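Local structure of sucrose 6(F)-phosphate phosphorylase (Thermoanaerobacterium thermosaccharolyticum DSM 571, 6S9V) at residues V21-Y26 / K35-V40; G50-L55 / K85-N90; I381-P386 / Q435-L440; C475-D480 / T486-I491. The protein is an enzyme of the alpha-amylase family, built on a closed barrel of eight parallel strands (TIM barrel) with a five-stranded antiparallel sheet formed by its C-terminal part. One frame throughout, in Å; residues are numbered along the deposited sequence.

Interaction 1. Residues V21-Y26 / K35-V40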
loop_
_atom_site.group_PDB
_atom_site.type_symbol
_atom_site.label_atom_id
_atom_site.label_comp_id
_atom_site.label_asym_id
_atom_site.label_seq_id
_atom_site.Cartn_x
_atom_site.Cartn_y
_atom_site.Cartn_z
ATOM N N VAL A 21 -13.984 1.323 7.135
ATOM C CA VAL A 21 -12.562 1.441 7.398
ATOM C C VAL A 21 -11.918 0.058 7.416
ATOM O O VAL A 21 -12.475 -0.911 7.954
ATOM C CB VAL A 21 -12.344 2.191 8.725
ATOM C CG1 VAL A 21 -10.876 2.271 9.052
ATOM C CG2 VAL A 21 -12.964 3.583 8.664
ATOM N N GLN A 22 -10.723 -0.033 6.841
ATOM C CA GLN A 22 -9.969 -1.279 6.803
ATOM C C GLN A 22 -8.662 -1.144 7.576
ATOM O O GLN A 22 -8.098 -0.058 7.685
ATOM C CB GLN A 22 -9.649 -1.674 5.369
ATOM C CG GLN A 22 -10.887 -1.815 4.488
ATOM C CD GLN A 22 -10.548 -2.246 3.087
ATOM O OE1 GLN A 22 -9.448 -1.998 2.599
ATOM N NE2 GLN A 22 -11.497 -2.892 2.422
ATOM N N LEU A 23 -8.181 -2.266 8.083
ATOM C CA LEU A 23 -6.910 -2.340 8.798
ATOM C C LEU A 23 -5.821 -2.851 7.857
ATOM O O LEU A 23 -6.064 -3.754 7.044
ATOM C CB LEU A 23 -7.040 -3.283 10.002
ATOM C CG LEU A 23 -5.753 -3.656 10.757
ATOM C CD1 LEU A 23 -5.249 -2.473 11.554
ATOM C CD2 LEU A 23 -5.975 -4.860 11.665
ATOM N N ILE A 24 -4.625 -2.267 7.957
ATOM C CA ILE A 24 -3.422 -2.812 7.336
ATOM C C ILE A 24 -2.517 -3.318 8.449
ATOM O O ILE A 24 -2.155 -2.549 9.341
ATOM C CB ILE A 24 -2.657 -1.771 6.499
ATOM C CG1 ILE A 24 -3.548 -1.108 5.450
ATOM C CG2 ILE A 24 -1.449 -2.423 5.835
ATOM C CD1 ILE A 24 -2.973 0.208 4.947
ATOM N N THR A 25 -2.117 -4.588 8.380
ATOM C CA THR A 25 -1.253 -5.143 9.415
ATOM C C THR A 25 -0.367 -6.228 8.824
ATOM O O THR A 25 -0.735 -6.897 7.851
ATOM C CB THR A 25 -2.063 -5.724 10.582
ATOM O OG1 THR A 25 -1.181 -6.143 11.640
ATOM C CG2 THR A 25 -2.883 -6.926 10.118
ATOM N N TYR A 26 0.803 -6.402 9.418
ATOM C CA TYR A 26 1.574 -7.595 9.152
ATOM C C TYR A 26 0.901 -8.773 9.842
ATOM O O TYR A 26 0.139 -8.598 10.801
ATOM C CB TYR A 26 3.015 -7.441 9.635
ATOM C CG TYR A 26 3.863 -6.575 8.739
ATOM C CD1 TYR A 26 4.389 -7.079 7.553
ATOM C CD2 TYR A 26 4.142 -5.252 9.068
ATOM C CE1 TYR A 26 5.171 -6.300 6.725
ATOM C CE2 TYR A 26 4.919 -4.464 8.237
ATOM C CZ TYR A 26 5.428 -4.993 7.070
ATOM O OH TYR A 26 6.213 -4.228 6.243
ATOM N N LYS A 35 -3.491 -16.086 14.621
ATOM C CA LYS A 35 -4.441 -16.444 15.666
ATOM C C LYS A 35 -4.566 -15.321 16.691
ATOM O O LYS A 35 -5.680 -14.971 17.100
ATOM C CB LYS A 35 -4.006 -17.751 16.324
ATOM C CG LYS A 35 -4.117 -18.929 15.368
ATOM C CD LYS A 35 -3.605 -20.219 15.976
ATOM C CE LYS A 35 -3.918 -21.405 15.073
ATOM N NZ LYS A 35 -5.379 -21.666 14.945
ATOM N N THR A 36 -3.440 -14.729 17.104
ATOM C CA THR A 36 -3.518 -13.571 17.990
ATOM C C THR A 36 -4.115 -12.361 17.271
ATOM O O THR A 36 -4.818 -11.556 17.893
ATOM C CB THR A 36 -2.139 -13.221 18.564
ATOM O OG1 THR A 36 -1.295 -12.679 17.534
ATOM C CG2 THR A 36 -1.469 -14.453 19.185
ATOM N N LEU A 37 -3.855 -12.211 15.969
ATOM C CA LEU A 37 -4.511 -11.150 15.207
ATOM C C LEU A 37 -6.028 -11.318 15.251
ATOM O O LEU A 37 -6.768 -10.360 15.508
ATOM C CB LEU A 37 -3.995 -11.138 13.767
ATOM C CG LEU A 37 -4.717 -10.205 12.792
ATOM C CD1 LEU A 37 -4.704 -8.770 13.300
ATOM C CD2 LEU A 37 -4.096 -10.271 11.401
ATOM N N ASN A 38 -6.511 -12.536 14.995
ATOM C CA ASN A 38 -7.944 -12.797 15.074
ATOM C C ASN A 38 -8.477 -12.541 16.483
ATOM O O ASN A 38 -9.577 -11.996 16.648
ATOM C CB ASN A 38 -8.242 -14.243 14.653
ATOM C CG ASN A 38 -8.439 -14.396 13.147
ATOM O OD1 ASN A 38 -8.992 -13.515 12.486
ATOM N ND2 ASN A 38 -8.004 -15.535 12.602
ATOM N N ASP A 39 -7.721 -12.944 17.510
ATOM C CA ASP A 39 -8.143 -12.694 18.885
ATOM C C ASP A 39 -8.233 -11.200 19.173
ATOM O O ASP A 39 -9.180 -10.744 19.824
ATOM C CB ASP A 39 -7.186 -13.365 19.879
ATOM C CG ASP A 39 -7.258 -14.886 19.840
ATOM O OD1 ASP A 39 -8.227 -15.433 19.278
ATOM O OD2 ASP A 39 -6.347 -15.539 20.396
ATOM N N VAL A 40 -7.238 -10.427 18.715
ATOM C CA VAL A 40 -7.224 -8.985 18.940
ATOM C C VAL A 40 -8.371 -8.317 18.198
ATOM O O VAL A 40 -9.043 -7.431 18.734
ATOM C CB VAL A 40 -5.857 -8.406 18.518
ATOM C CG1 VAL A 40 -5.939 -6.909 18.297
ATOM C CG2 VAL A 40 -4.794 -8.733 19.572
#
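Leu37 of helix 34-44 meets Leu23 and Thr25 of strand 22-25, so the first strand of the TIM barrel is packed against the helix that follows it, in the opening beta-alpha-beta unit. The CB of Leu37 already points toward the strand. With CG anti to the backbone N (chi1 172°), the side chain runs straight out from the helix before it forks. One branch, CD2, continues the extended line and reaches the methyl CG2 of Thr25 at 3.8 Å; the two side chains meet there tip to tip. The other branch, CD1, turns off from that line, lying 4.1 Å from the same Thr25 CG2 and 4.4 Å from CD2 of Leu23. The fork thus spans two residues two places apart, whose side chains project from the same side of the strand. Met87 of helix 81-88 also touches Leu37, and Tyr393 packs on both strand residues, both adding to the apolar layer between barrel and helices. Thr25 shows how a polar residue can serve in such a layer: its methyl faces the leucine, while OG1 bonds with Ser29 and also donates to the backbone O of Tyr26 at 2.9 Å, in the carbonyl plane and on a lone pair.

Interaction 2. Residues G50-L55 / K85-N90. With SO4 (sulfate ion), chain E.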
loop_
_atom_site.group_PDB
_atom_site.type_symbol
_atom_site.label_atom_id
_atom_site.label_comp_id
_atom_site.label_asym_id
_atom_site.label_seq_id
_atom_site.Cartn_x
_atom_site.Cartn_y
_atom_site.Cartn_z
ATOM N N GLY A 50 -14.072 -3.174 8.530
ATOM C CA GLY A 50 -14.847 -3.977 7.603
ATOM C C GLY A 50 -13.972 -4.884 6.763
ATOM O O GLY A 50 -14.472 -5.791 6.085
ATOM N N GLY A 51 -12.664 -4.630 6.778
ATOM C CA GLY A 51 -11.723 -5.427 6.013
ATOM C C GLY A 51 -10.335 -5.325 6.607
ATOM O O GLY A 51 -10.048 -4.429 7.402
ATOM N N VAL A 52 -9.468 -6.251 6.197
ATOM C CA VAL A 52 -8.091 -6.314 6.690
ATOM C C VAL A 52 -7.181 -6.636 5.511
ATOM O O VAL A 52 -7.382 -7.649 4.827
ATOM C CB VAL A 52 -7.905 -7.374 7.790
ATOM C CG1 VAL A 52 -6.441 -7.394 8.273
ATOM C CG2 VAL A 52 -8.865 -7.147 8.951
ATOM N N HIS A 53 -6.194 -5.770 5.262
ATOM C CA HIS A 53 -5.072 -6.096 4.395
ATOM C C HIS A 53 -4.012 -6.758 5.268
ATOM O O HIS A 53 -3.405 -6.098 6.117
ATOM C CB HIS A 53 -4.507 -4.864 3.702
ATOM C CG HIS A 53 -3.285 -5.139 2.879
ATOM N ND1 HIS A 53 -2.457 -4.140 2.420
ATOM C CD2 HIS A 53 -2.759 -6.302 2.420
ATOM C CE1 HIS A 53 -1.467 -4.670 1.727
ATOM N NE2 HIS A 53 -1.625 -5.982 1.715
ATOM N N ILE A 54 -3.834 -8.060 5.090
ATOM C CA ILE A 54 -2.765 -8.810 5.733
ATOM C C ILE A 54 -1.553 -8.746 4.815
ATOM O O ILE A 54 -1.576 -9.302 3.714
ATOM C CB ILE A 54 -3.166 -10.266 5.990
ATOM C CG1 ILE A 54 -4.437 -10.355 6.821
ATOM C CG2 ILE A 54 -2.023 -11.009 6.697
ATOM C CD1 ILE A 54 -5.002 -11.768 6.881
ATOM N N LEU A 55 -0.494 -8.077 5.261
ATOM C CA LEU A 55 0.722 -8.003 4.465
ATOM C C LEU A 55 1.277 -9.418 4.285
ATOM O O LEU A 55 0.923 -10.327 5.039
ATOM C CB LEU A 55 1.713 -7.047 5.121
ATOM C CG LEU A 55 1.190 -5.599 4.994
ATOM C CD1 LEU A 55 1.724 -4.676 6.078
ATOM C CD2 LEU A 55 1.528 -5.067 3.590
ATOM N N LYS A 85 -9.275 -17.972 6.053
ATOM C CA LYS A 85 -10.664 -18.270 5.732
ATOM C C LYS A 85 -11.585 -17.856 6.870
ATOM O O LYS A 85 -12.656 -17.285 6.635
ATOM C CB LYS A 85 -10.812 -19.758 5.435
ATOM C CG LYS A 85 -12.201 -20.185 4.977
ATOM C CD LYS A 85 -12.243 -21.691 4.777
ATOM C CE LYS A 85 -13.557 -22.156 4.175
ATOM N NZ LYS A 85 -13.545 -23.630 3.950
ATOM N N LYS A 86 -11.180 -18.131 8.113
ATOM C CA LYS A 86 -12.001 -17.761 9.258
ATOM C C LYS A 86 -12.117 -16.250 9.375
ATOM O O LYS A 86 -13.208 -15.724 9.625
ATOM C CB LYS A 86 -11.410 -18.364 10.535
ATOM C CG LYS A 86 -12.115 -17.950 11.813
ATOM C CD LYS A 86 -11.623 -18.763 13.003
ATOM C CE LYS A 86 -12.122 -18.185 14.319
ATOM N NZ LYS A 86 -11.777 -19.050 15.480
ATOM N N MET A 87 -11.015 -15.535 9.160
ATOM C CA MET A 87 -11.062 -14.077 9.190
ATOM C C MET A 87 -11.957 -13.543 8.076
ATOM O O MET A 87 -12.679 -12.556 8.268
ATOM C CB MET A 87 -9.646 -13.507 9.071
ATOM C CG MET A 87 -9.528 -12.014 9.399
ATOM S SD MET A 87 -7.839 -11.347 9.232
ATOM C CE MET A 87 -7.003 -12.465 10.347
ATOM N N ALA A 88 -11.920 -14.180 6.903
ATOM C CA ALA A 88 -12.753 -13.748 5.786
ATOM C C ALA A 88 -14.240 -13.913 6.077
ATOM O O ALA A 88 -15.070 -13.295 5.400
ATOM C CB ALA A 88 -12.380 -14.528 4.528
ATOM N N GLU A 89 -14.599 -14.714 7.073
ATOM C CA GLU A 89 -16.000 -14.806 7.458
ATOM C C GLU A 89 -16.486 -13.531 8.131
ATOM O O GLU A 89 -17.690 -13.262 8.126
ATOM C CB GLU A 89 -16.202 -15.995 8.397
ATOM C CG GLU A 89 -15.933 -17.349 7.764
ATOM C CD GLU A 89 -15.939 -18.485 8.781
ATOM O OE1 GLU A 89 -15.556 -18.251 9.951
ATOM O OE2 GLU A 89 -16.360 -19.605 8.417
ATOM N N ASN A 90 -15.576 -12.730 8.685
ATOM C CA ASN A 90 -15.936 -11.529 9.418
ATOM C C ASN A 90 -15.424 -10.238 8.794
ATOM O O ASN A 90 -15.957 -9.168 9.117
ATOM C CB ASN A 90 -15.388 -11.620 10.851
ATOM C CG ASN A 90 -15.795 -12.902 11.553
ATOM O OD1 ASN A 90 -14.944 -13.731 11.895
ATOM N ND2 ASN A 90 -17.090 -13.089 11.745
HETATM S S SO4 E . -0.296 -1.087 2.120
HETATM O O1 SO4 E . -0.243 0.181 1.397
HETATM O O2 SO4 E . 0.284 -2.131 1.282
HETATM O O3 SO4 E . -1.686 -1.415 2.428
HETATM O O4 SO4 E . 0.444 -0.996 3.367
#
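Met87 of helix 81-88 reaches Val52 and Ile54 of strand 51-54 by apolar contact alone. The extended thioether chain carries SD to Ile54, and the bend at the last torsion (chi3 -56°) turns the methyl CE beside the same residue. SD lies 3.7 Å from Ile54 CD1, the two side chains meeting tip to tip, and CE follows at 4.1 Å from that same CD1. Val52 is touched more lightly, its CB 4.2 Å from SD. Leu37 and Leu41 of helix 34-44 also pack on Met87, so the Met87 side chain lies between strand 51-54 and helix 34-44.

Polar contacts belong to His53, whose side chain leaves the strand on the other side. ND1 donates to O3 of a sulfate ion, probably from the crystallisation liquor, at 2.8 Å along a bent path (142°). The sulfur of the ion lies in the ring plane at the edge, while Leu55 CG sits 4.2 Å above one face, offset toward the rim. NE2 bonds to Asp96, and His309 grips the sulfate as well. Alternation along one strand thus separates two chemistries: directionless packing toward the helices, and directional bonds, which fix the imidazole's rotation, toward the barrel interior.

Interaction 3. Residues I381-P386 / Q435-L440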
loop_
_atom_site.group_PDB
_atom_site.type_symbol
_atom_site.label_atom_id
_atom_site.label_comp_id
_atom_site.label_asym_id
_atom_site.label_seq_id
_atom_site.Cartn_x
_atom_site.Cartn_y
_atom_site.Cartn_z
ATOM N N ILE A 381 -10.028 14.143 8.190
ATOM C CA ILE A 381 -9.867 14.519 6.789
ATOM C C ILE A 381 -9.843 13.271 5.917
ATOM O O ILE A 381 -10.533 13.189 4.895
ATOM C CB ILE A 381 -8.595 15.356 6.590
ATOM C CG1 ILE A 381 -8.703 16.706 7.300
ATOM C CG2 ILE A 381 -8.334 15.540 5.091
ATOM C CD1 ILE A 381 -7.354 17.409 7.449
ATOM N N GLN A 382 -9.033 12.283 6.306
ATOM C CA GLN A 382 -8.955 11.047 5.534
ATOM C C GLN A 382 -10.328 10.404 5.389
ATOM O O GLN A 382 -10.735 10.019 4.287
ATOM C CB GLN A 382 -7.989 10.065 6.203
ATOM C CG GLN A 382 -7.764 8.807 5.370
ATOM C CD GLN A 382 -7.316 7.610 6.183
ATOM O OE1 GLN A 382 -6.890 7.734 7.329
ATOM N NE2 GLN A 382 -7.397 6.437 5.571
ATOM N N PHE A 383 -11.059 10.282 6.500
ATOM C CA PHE A 383 -12.326 9.563 6.477
ATOM C C PHE A 383 -13.416 10.340 5.745
ATOM O O PHE A 383 -14.361 9.734 5.227
ATOM C CB PHE A 383 -12.781 9.251 7.903
ATOM C CG PHE A 383 -11.863 8.313 8.661
ATOM C CD1 PHE A 383 -10.863 7.603 8.014
ATOM C CD2 PHE A 383 -12.006 8.155 10.029
ATOM C CE1 PHE A 383 -10.025 6.757 8.718
ATOM C CE2 PHE A 383 -11.176 7.301 10.740
ATOM C CZ PHE A 383 -10.182 6.604 10.088
ATOM N N PHE A 384 -13.308 11.673 5.679
ATOM C CA PHE A 384 -14.255 12.477 4.917
ATOM C C PHE A 384 -13.890 12.588 3.440
ATOM O O PHE A 384 -14.687 13.116 2.662
ATOM C CB PHE A 384 -14.379 13.889 5.524
ATOM C CG PHE A 384 -15.442 13.983 6.584
ATOM C CD1 PHE A 384 -15.246 13.413 7.833
ATOM C CD2 PHE A 384 -16.645 14.602 6.318
ATOM C CE1 PHE A 384 -16.232 13.475 8.799
ATOM C CE2 PHE A 384 -17.639 14.655 7.271
ATOM C CZ PHE A 384 -17.436 14.098 8.513
ATOM N N THR A 385 -12.714 12.129 3.047
ATOM C CA THR A 385 -12.302 12.125 1.640
ATOM C C THR A 385 -12.916 10.925 0.929
ATOM O O THR A 385 -12.848 9.809 1.452
ATOM C CB THR A 385 -10.780 12.066 1.527
ATOM O OG1 THR A 385 -10.215 13.233 2.135
ATOM C CG2 THR A 385 -10.341 12.011 0.052
ATOM N N PRO A 386 -13.531 11.114 -0.241
ATOM C CA PRO A 386 -14.085 9.963 -0.968
ATOM C C PRO A 386 -13.018 8.908 -1.227
ATOM O O PRO A 386 -11.884 9.215 -1.606
ATOM C CB PRO A 386 -14.599 10.581 -2.273
ATOM C CG PRO A 386 -14.906 12.004 -1.924
ATOM C CD PRO A 386 -13.840 12.393 -0.910
ATOM N N GLN A 435 -8.474 5.782 21.922
ATOM C CA GLN A 435 -9.914 5.700 22.145
ATOM C C GLN A 435 -10.657 6.736 21.304
ATOM O O GLN A 435 -11.738 6.454 20.772
ATOM C CB GLN A 435 -10.230 5.867 23.632
ATOM C CG GLN A 435 -9.911 4.630 24.505
ATOM C CD GLN A 435 -10.684 3.360 24.107
ATOM O OE1 GLN A 435 -11.891 3.399 23.852
ATOM N NE2 GLN A 435 -9.981 2.225 24.070
ATOM N N ARG A 436 -10.087 7.937 21.153
ATOM C CA ARG A 436 -10.700 8.933 20.274
ATOM C C ARG A 436 -10.721 8.458 18.829
ATOM O O ARG A 436 -11.709 8.664 18.115
ATOM C CB ARG A 436 -9.960 10.265 20.365
ATOM C CG ARG A 436 -10.111 10.974 21.686
ATOM C CD ARG A 436 -9.162 12.158 21.751
ATOM N NE ARG A 436 -9.520 13.195 20.790
ATOM C CZ ARG A 436 -8.746 14.236 20.487
ATOM N NH1 ARG A 436 -7.555 14.376 21.063
ATOM N NH2 ARG A 436 -9.165 15.140 19.610
ATOM N N LEU A 437 -9.627 7.842 18.371
ATOM C CA LEU A 437 -9.570 7.353 16.999
ATOM C C LEU A 437 -10.568 6.221 16.769
ATOM O O LEU A 437 -11.200 6.153 15.706
ATOM C CB LEU A 437 -8.154 6.887 16.670
ATOM C CG LEU A 437 -7.919 6.298 15.277
ATOM C CD1 LEU A 437 -8.451 7.211 14.174
ATOM C CD2 LEU A 437 -6.418 6.016 15.087
ATOM N N LEU A 438 -10.715 5.321 17.742
ATOM C CA LEU A 438 -11.661 4.225 17.583
ATOM C C LEU A 438 -13.091 4.746 17.479
ATOM O O LEU A 438 -13.893 4.224 16.696
ATOM C CB LEU A 438 -11.518 3.240 18.746
ATOM C CG LEU A 438 -10.181 2.480 18.795
ATOM C CD1 LEU A 438 -10.115 1.555 19.995
ATOM C CD2 LEU A 438 -9.956 1.685 17.517
ATOM N N LYS A 439 -13.432 5.773 18.267
ATOM C CA LYS A 439 -14.764 6.368 18.183
ATOM C C LYS A 439 -14.995 7.002 16.814
ATOM O O LYS A 439 -16.080 6.863 16.223
ATOM C CB LYS A 439 -14.945 7.401 19.301
ATOM C CG LYS A 439 -16.359 7.943 19.406
ATOM C CD LYS A 439 -16.538 8.863 20.607
ATOM C CE LYS A 439 -17.927 9.491 20.610
ATOM N NZ LYS A 439 -18.126 10.414 21.770
ATOM N N LEU A 440 -13.985 7.703 16.298
ATOM C CA LEU A 440 -14.086 8.299 14.973
ATOM C C LEU A 440 -14.245 7.227 13.906
ATOM O O LEU A 440 -15.056 7.375 12.983
ATOM C CB LEU A 440 -12.849 9.148 14.677
ATOM C CG LEU A 440 -12.778 9.796 13.291
ATOM C CD1 LEU A 440 -13.911 10.809 13.120
ATOM C CD2 LEU A 440 -11.424 10.441 13.061
#
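Leu437 and Leu440, neighbours on one side of helix 432-446, both press on Phe383 near the end of helix 372-384. Just ahead of them, Arg436 forms salt bridges with Asp373 and with the terminal carboxylate of Val502, tying the start of the segment to the other helix and to the chain's end. Leu437 comes next. Its CB does not point straight at the partner helix, but the chain bends nearer, and CD1 approaches Phe383 CE2 at 4.4 Å, a loose contact that comes obliquely to the ring. Tyr375 and Arg379, which it also touches, belong to helix 372-384.

Here the fold becomes plain: helix 372-384 leads into barrel strand 388-392, and helix 432-446 comes after that strand, so the contact joins two helices packed outside the TIM barrel, near the antiparallel sheet.

One turn on, Leu440 closes the pair. A chi1 of 177° swings its side chain away from its own backbone N and out to the phenyl group, and CG sits 3.7 Å from Phe383 CD2, at the ring edge and near its plane. The branch CD2 of Leu440 lies 3.8 Å from Phe383 CD2 as well, so one side of the ring's rim takes most of the contact. Four residues further along, Arg444 bonds through NE to the backbone O of Phe383. Past that phenylalanine, Thr385 OG1 turns back and donates to O of Ile381 at 2.8 Å, from above the carbonyl plane.

Interaction 4. Residues C475-D480 / T486-I491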
loop_
_atom_site.group_PDB
_atom_site.type_symbol
_atom_site.label_atom_id
_atom_site.label_comp_id
_atom_site.label_asym_id
_atom_site.label_seq_id
_atom_site.Cartn_x
_atom_site.Cartn_y
_atom_site.Cartn_z
ATOM N N CYS A 475 -23.671 14.683 7.719
ATOM C CA CYS A 475 -22.600 14.971 8.668
ATOM C C CYS A 475 -21.616 15.943 8.041
ATOM O O CYS A 475 -21.212 15.772 6.885
ATOM C CB CYS A 475 -21.879 13.692 9.125
ATOM S SG CYS A 475 -21.172 12.632 7.853
ATOM N N SER A 476 -21.250 16.975 8.802
ATOM C CA SER A 476 -20.403 18.064 8.325
ATOM C C SER A 476 -19.185 18.157 9.233
ATOM O O SER A 476 -19.316 18.448 10.426
ATOM C CB SER A 476 -21.164 19.388 8.305
ATOM O OG SER A 476 -22.294 19.289 7.463
ATOM N N LEU A 477 -18.019 17.886 8.664
ATOM C CA LEU A 477 -16.756 18.039 9.367
ATOM C C LEU A 477 -16.367 19.506 9.394
ATOM O O LEU A 477 -16.421 20.191 8.368
ATOM C CB LEU A 477 -15.674 17.221 8.664
ATOM C CG LEU A 477 -14.226 17.419 9.126
ATOM C CD1 LEU A 477 -14.047 16.888 10.545
ATOM C CD2 LEU A 477 -13.249 16.755 8.159
ATOM N N PHE A 478 -15.978 19.994 10.566
ATOM C CA PHE A 478 -15.362 21.306 10.671
ATOM C C PHE A 478 -14.061 21.161 11.440
ATOM O O PHE A 478 -14.060 20.625 12.553
ATOM C CB PHE A 478 -16.268 22.317 11.368
ATOM C CG PHE A 478 -15.647 23.675 11.492
ATOM C CD1 PHE A 478 -14.862 24.000 12.587
ATOM C CD2 PHE A 478 -15.813 24.614 10.493
ATOM C CE1 PHE A 478 -14.277 25.238 12.688
ATOM C CE2 PHE A 478 -15.228 25.866 10.599
ATOM C CZ PHE A 478 -14.457 26.170 11.691
ATOM N N ILE A 479 -12.967 21.642 10.854
ATOM C CA ILE A 479 -11.669 21.690 11.521
ATOM C C ILE A 479 -11.192 23.134 11.546
ATOM O O ILE A 479 -11.156 23.803 10.506
ATOM C CB ILE A 479 -10.616 20.800 10.833
ATOM C CG1 ILE A 479 -11.021 19.327 10.868
ATOM C CG2 ILE A 479 -9.239 20.985 11.524
ATOM C CD1 ILE A 479 -10.203 18.429 9.939
ATOM N N ASP A 480 -10.853 23.617 12.736
ATOM C CA ASP A 480 -10.133 24.874 12.909
ATOM C C ASP A 480 -8.647 24.534 12.903
ATOM O O ASP A 480 -8.138 23.951 13.866
ATOM C CB ASP A 480 -10.554 25.555 14.208
ATOM C CG ASP A 480 -9.869 26.893 14.427
ATOM O OD1 ASP A 480 -8.933 27.234 13.670
ATOM O OD2 ASP A 480 -10.289 27.616 15.360
ATOM N N THR A 486 -11.626 19.594 16.039
ATOM C CA THR A 486 -12.315 18.852 14.992
ATOM C C THR A 486 -13.709 18.522 15.494
ATOM O O THR A 486 -13.858 17.827 16.506
ATOM C CB THR A 486 -11.546 17.575 14.638
ATOM O OG1 THR A 486 -10.238 17.919 14.164
ATOM C CG2 THR A 486 -12.274 16.783 13.574
ATOM N N THR A 487 -14.725 19.026 14.797
ATOM C CA THR A 487 -16.112 18.809 15.172
ATOM C C THR A 487 -16.864 18.232 13.982
ATOM O O THR A 487 -16.628 18.630 12.835
ATOM C CB THR A 487 -16.776 20.119 15.624
ATOM O OG1 THR A 487 -16.035 20.688 16.715
ATOM C CG2 THR A 487 -18.201 19.862 16.072
ATOM N N ILE A 488 -17.782 17.322 14.264
ATOM C CA ILE A 488 -18.673 16.759 13.253
ATOM C C ILE A 488 -20.098 17.068 13.684
ATOM O O ILE A 488 -20.565 16.578 14.723
ATOM C CB ILE A 488 -18.460 15.252 13.067
ATOM C CG1 ILE A 488 -17.053 14.976 12.536
ATOM C CG2 ILE A 488 -19.524 14.690 12.120
ATOM C CD1 ILE A 488 -16.715 13.502 12.431
ATOM N N ASP A 489 -20.785 17.897 12.899
ATOM C CA ASP A 489 -22.198 18.180 13.101
ATOM C C ASP A 489 -22.994 17.179 12.273
ATOM O O ASP A 489 -22.780 17.076 11.062
ATOM C CB ASP A 489 -22.546 19.602 12.668
ATOM C CG ASP A 489 -22.005 20.656 13.616
ATOM O OD1 ASP A 489 -21.792 20.347 14.803
ATOM O OD2 ASP A 489 -21.807 21.803 13.168
ATOM N N TYR A 490 -23.890 16.437 12.915
ATOM C CA TYR A 490 -24.620 15.392 12.209
ATOM C C TYR A 490 -26.052 15.330 12.712
ATOM O O TYR A 490 -26.400 15.897 13.750
ATOM C CB TYR A 490 -23.929 14.029 12.361
ATOM C CG TYR A 490 -24.034 13.432 13.744
ATOM C CD1 TYR A 490 -23.127 13.769 14.738
ATOM C CD2 TYR A 490 -25.039 12.525 14.053
ATOM C CE1 TYR A 490 -23.217 13.222 16.004
ATOM C CE2 TYR A 490 -25.143 11.974 15.316
ATOM C CZ TYR A 490 -24.226 12.326 16.289
ATOM O OH TYR A 490 -24.323 11.789 17.545
ATOM N N ILE A 491 -26.887 14.628 11.946
ATOM C CA ILE A 491 -28.309 14.475 12.243
ATOM C C ILE A 491 -28.496 13.122 12.916
ATOM O O ILE A 491 -28.166 12.081 12.335
ATOM C CB ILE A 491 -29.166 14.574 10.970
ATOM C CG1 ILE A 491 -28.921 15.896 10.238
ATOM C CG2 ILE A 491 -30.639 14.394 11.317
ATOM C CD1 ILE A 491 -29.214 17.134 11.052
HETATM O O HOH W 1 -14.153 22.417 15.415
#
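Ser476 and Asp489 face each other as a hydrogen-bonded antiparallel pair, each backbone supplying one donor and one acceptor. Ser476 N reaches Asp489 O at 2.7 Å, and Asp489 N returns to Ser476 O at 2.9 Å, both bonds somewhat bent (156°). Two residues on, Phe478 and Thr487 repeat the exchange more directly. Phe478 N lies 2.7 Å from Thr487 O, and Thr487 N lies 2.8 Å from Phe478 O in a bond that is almost straight (176°). Each of these carbonyls also takes a weaker CA-H contact, as Asp489 O does from Cys475 CA at 3.2 Å.

The intervening residues turn their backbone groups outward, Leu477 bonding with Leu466 and Ile488 with Tyr500 on the flanking strands. Side-chain polar atoms find partners as well. On the face with Ser476, Phe478, Thr487 and Asp489, Ser476 OG bonds to Thr467 and Asp489 OD1 makes a salt bridge with Lys499. A water molecule 2.9 Å from Thr487 OG1 also donates weakly to Phe478 O.

The opposite face, with Cys475, Leu477, Ile479, Thr486, Ile488 and Tyr490, is largely apolar and packs on helix 372-384; Thr486 OG1 bonds from there to Tyr484 O. CD1 of Leu477 meets the methyl CG2 of Thr486 at 3.5 Å, a diagonal contact, while Ile479 and Thr486 lie side by side. Such pairing is that of a beta hairpin, here the third and fourth strands of a five-stranded antiparallel meander, consistent with the C-terminal sheet seen in alpha-amylase relatives.

How the interactions relate
Interactions 1 and 2 repeat one principle on adjacent barrel strands: a helix residue packs on outward-facing strand side chains. They join directly, Leu23 O probably accepting a hydrogen bond from His53 N at 2.7 Å, while Leu37 and Met87 touch between the helices. Interaction 3 stays apolar but sets helix against helix, with an aromatic ring as the centrepiece. Interaction 4, the farthest from the chain's centre, relies on backbone hydrogen bonds, with one face mostly buried against helix 372-384 and several residues of the other partly exposed. That helix links the last two contacts: Phe383 looks to helix 432-446, whereas Ile381 and Phe384 pack on the hairpin, Phe384 CE2 lying 3.5 Å from Leu477 CB.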